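Local coordinates for protein leukocyte-associated immunoglobulin-like receptor 1 (Mus musculus, PDB 4ESK) that acts as an inhibitory cell-surface receptor that restrains natural killer cells, B-cells and T-cells by recruiting tyrosine phosphatases, here represented by its extracellular Ig-like domain, at residues V28-S33 with N40-E45. Residues are numbered along the deposited sequence; the frame is centred on the assembly and turned at random.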
ATOM      1  N   VAL A  28      -4.736  -1.387  -2.503  1.00 12.44           N
ATOM      2  CA  VAL A  28      -3.779  -0.758  -1.597  1.00 12.46           C
ATOM      3  C   VAL A  28      -3.886   0.732  -1.880  1.00 12.53           C
ATOM      4  O   VAL A  28      -3.752   1.148  -3.045  1.00 13.18           O
ATOM      5  CB  VAL A  28      -2.315  -1.206  -1.824  1.00 12.59           C
ATOM      6  CG1 VAL A  28      -1.392  -0.574  -0.780  1.00 12.46           C
ATOM      7  CG2 VAL A  28      -2.143  -2.736  -1.745  1.00 12.80           C
ATOM      8  N   VAL A  29      -4.129   1.531  -0.841  1.00 11.38           N
ATOM      9  CA  VAL A  29      -4.283   2.969  -1.002  1.00 11.36           C
ATOM     10  C   VAL A  29      -3.082   3.571  -0.282  1.00 11.93           C
ATOM     11  O   VAL A  29      -3.008   3.527   0.939  1.00 11.41           O
ATOM     12  CB  VAL A  29      -5.608   3.509  -0.422  1.00 11.40           C
ATOM     13  CG1 VAL A  29      -5.698   5.028  -0.541  1.00 11.54           C
ATOM     14  CG2 VAL A  29      -6.829   2.870  -1.102  1.00 11.15           C
ATOM     15  N   CYS A  30      -2.134   4.085  -1.048  1.00 11.74           N
ATOM     16  CA  CYS A  30      -1.027   4.866  -0.499  1.00 12.06           C
ATOM     17  C   CYS A  30      -1.523   6.286  -0.399  1.00 12.13           C
ATOM     18  O   CYS A  30      -2.278   6.758  -1.263  1.00 11.43           O
ATOM     19  CB  CYS A  30       0.186   4.797  -1.429  1.00 12.83           C
ATOM     20  SG  CYS A  30       0.888   3.157  -1.635  1.00 14.22           S
ATOM     21  N   SER A  31      -1.122   7.003   0.638  1.00 12.03           N
ATOM     22  CA  SER A  31      -1.577   8.380   0.823  0.50 12.39           C
ATOM     23  C   SER A  31      -0.427   9.214   1.388  1.00 12.42           C
ATOM     24  O   SER A  31       0.418   8.693   2.110  1.00 11.88           O
ATOM     25  CB  SER A  31      -2.797   8.400   1.755  0.50 12.60           C
ATOM     26  OG  SER A  31      -3.299   9.710   1.970  0.50 12.91           O
ATOM     27  N   TYR A  32      -0.391  10.502   1.070  1.00 13.12           N
ATOM     28  CA  TYR A  32       0.580  11.365   1.710  1.00 14.35           C
ATOM     29  C   TYR A  32      -0.052  12.716   1.929  1.00 16.68           C
ATOM     30  O   TYR A  32      -0.105  13.526   1.025  1.00 17.53           O
ATOM     31  CB  TYR A  32       1.862  11.470   0.895  1.00 13.86           C
ATOM     32  CG  TYR A  32       3.090  11.865   1.684  1.00 13.33           C
ATOM     33  CD1 TYR A  32       3.007  12.390   2.984  1.00 13.67           C
ATOM     34  CD2 TYR A  32       4.356  11.712   1.132  1.00 13.59           C
ATOM     35  CE1 TYR A  32       4.142  12.708   3.691  1.00 13.69           C
ATOM     36  CE2 TYR A  32       5.497  12.042   1.829  1.00 13.49           C
ATOM     37  CZ  TYR A  32       5.389  12.551   3.103  1.00 14.29           C
ATOM     38  OH  TYR A  32       6.524  12.868   3.812  1.00 15.47           O
ATOM     39  N   SER A  33      -0.537  12.914   3.147  1.00 19.81           N
ATOM     40  CA  SER A  33      -1.098  14.180   3.585  1.00 22.28           C
ATOM     41  C   SER A  33      -0.013  15.248   3.593  1.00 21.80           C
ATOM     42  O   SER A  33       1.122  15.023   4.037  1.00 22.97           O
ATOM     43  CB  SER A  33      -1.667  14.050   4.998  1.00 24.24           C
ATOM     44  OG  SER A  33      -0.608  13.927   5.940  1.00 26.55           O
ATOM     45  N   ASN A  40       7.150  12.777  -7.023  1.00 17.84           N
ATOM     46  CA  ASN A  40       6.577  12.473  -8.334  1.00 17.99           C
ATOM     47  C   ASN A  40       6.448  10.974  -8.648  1.00 15.98           C
ATOM     48  O   ASN A  40       5.886  10.620  -9.673  1.00 15.22           O
ATOM     49  CB  ASN A  40       7.328  13.213  -9.458  1.00 19.93           C
ATOM     50  CG  ASN A  40       8.759  12.767  -9.619  1.00 21.93           C
ATOM     51  OD1 ASN A  40       9.264  11.929  -8.873  1.00 22.14           O
ATOM     52  ND2 ASN A  40       9.445  13.355 -10.620  1.00 25.85           N
ATOM     53  N   MET A  41       6.976  10.127  -7.770  1.00 15.69           N
ATOM     54  CA  MET A  41       6.843   8.681  -7.885  1.00 15.38           C
ATOM     55  C   MET A  41       6.301   8.084  -6.595  1.00 13.86           C
ATOM     56  O   MET A  41       6.590   8.550  -5.501  1.00 12.10           O
ATOM     57  CB  MET A  41       8.187   8.030  -8.192  1.00 16.37           C
ATOM     58  CG  MET A  41       8.678   8.346  -9.607  1.00 17.87           C
ATOM     59  SD  MET A  41       7.622   7.626 -10.879  1.00 20.14           S
ATOM     60  CE  MET A  41       7.810   5.876 -10.493  1.00 20.59           C
ATOM     61  N   VAL A  42       5.534   7.014  -6.744  1.00 13.44           N
ATOM     62  CA  VAL A  42       5.087   6.255  -5.589  1.00 13.45           C
ATOM     63  C   VAL A  42       5.274   4.775  -5.899  1.00 13.23           C
ATOM     64  O   VAL A  42       4.940   4.294  -6.996  1.00 13.50           O
ATOM     65  CB  VAL A  42       3.630   6.579  -5.200  1.00 13.92           C
ATOM     66  CG1 VAL A  42       2.668   6.373  -6.361  1.00 13.75           C
ATOM     67  CG2 VAL A  42       3.220   5.748  -3.986  1.00 14.04           C
ATOM     68  N   ARG A  43       5.814   4.061  -4.932  1.00 14.07           N
ATOM     69  CA  ARG A  43       6.025   2.639  -5.086  1.00 15.21           C
ATOM     70  C   ARG A  43       5.479   1.849  -3.907  1.00 14.72           C
ATOM     71  O   ARG A  43       5.464   2.306  -2.743  1.00 13.83           O
ATOM     72  CB  ARG A  43       7.477   2.317  -5.343  1.00 17.41           C
ATOM     73  CG  ARG A  43       8.437   2.425  -4.185  1.00 19.46           C
ATOM     74  CD  ARG A  43       9.819   2.034  -4.699  1.00 21.50           C
ATOM     75  NE  ARG A  43      10.875   2.100  -3.695  1.00 23.22           N
ATOM     76  CZ  ARG A  43      11.616   3.177  -3.415  1.00 23.91           C
ATOM     77  NH1 ARG A  43      11.425   4.342  -4.025  1.00 24.75           N
ATOM     78  NH2 ARG A  43      12.565   3.081  -2.507  1.00 24.87           N
ATOM     79  N   LEU A  44       4.961   0.688  -4.253  1.00 13.85           N
ATOM     80  CA  LEU A  44       4.563  -0.287  -3.275  1.00 14.70           C
ATOM     81  C   LEU A  44       5.735  -1.225  -3.134  1.00 15.54           C
ATOM     82  O   LEU A  44       6.139  -1.871  -4.119  1.00 17.07           O
ATOM     83  CB  LEU A  44       3.311  -0.993  -3.766  1.00 14.87           C
ATOM     84  CG  LEU A  44       2.553  -1.923  -2.845  1.00 15.98           C
ATOM     85  CD1 LEU A  44       2.243  -1.241  -1.507  1.00 15.78           C
ATOM     86  CD2 LEU A  44       1.288  -2.304  -3.595  1.00 14.60           C
ATOM     87  N   GLU A  45       6.302  -1.264  -1.939  1.00 15.92           N
ATOM     88  CA  GLU A  45       7.407  -2.154  -1.604  1.00 17.86           C
ATOM     89  C   GLU A  45       6.820  -3.407  -0.961  1.00 19.20           C
ATOM     90  O   GLU A  45       5.954  -3.302  -0.092  1.00 17.18           O
ATOM     91  CB  GLU A  45       8.381  -1.486  -0.633  1.00 21.34           C
ATOM     92  CG  GLU A  45       9.655  -2.305  -0.369  1.00 24.98           C
ATOM     93  CD  GLU A  45      10.581  -1.696   0.675  1.00 28.86           C
ATOM     94  OE1 GLU A  45      11.580  -1.071   0.284  1.00 32.56           O
ATOM     95  OE2 GLU A  45      10.314  -1.837   1.899  1.00 33.39           O
TER
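Cys30 is held through its backbone by hydrogen bonding to Asp63 of strand 62-67, while its CB faces the other way and lies 4.1 Å from CG2 of Val42. This is the pair whose CA atoms, 8.1 Å apart, are the nearest across the two strands; no hydrogen bond joins Val28-Ser33 to Asn40-Glu45, and the meeting is wholly apolar. Two residues back along the first strand, and two further along the second, Val28 and Leu44 meet end to end through their methyl groups, with CG1 of Val28 3.8 Å from CD1 of Leu44. The pairing is forked, since the second branches also meet, CG2 of Val28 lying 3.9 Å from CD2 of Leu44. In Leu44, chi1 (-171°) carries CG toward the facing strand, and chi2 (52°) then turns each methyl to its own branch of the valine. SG of Cys30 is bonded to SG of Cys80, a covalent link to strand 76-84 beside this apolar contact. Each strand forms its backbone hydrogen bonds elsewhere: Val28 pairs with Phe65 of strand 62-67, whereas Met41 pairs with Ser83 at a classic beta bulge that also includes Asn40. Phe65 and Tyr82 pack on Cys30 from strands of the two different sheets. Two sheets joined face to face by inward-pointing aliphatic side chains, with a buried disulfide crossing between them, illustrate the core of the immunoglobulin beta-sandwich.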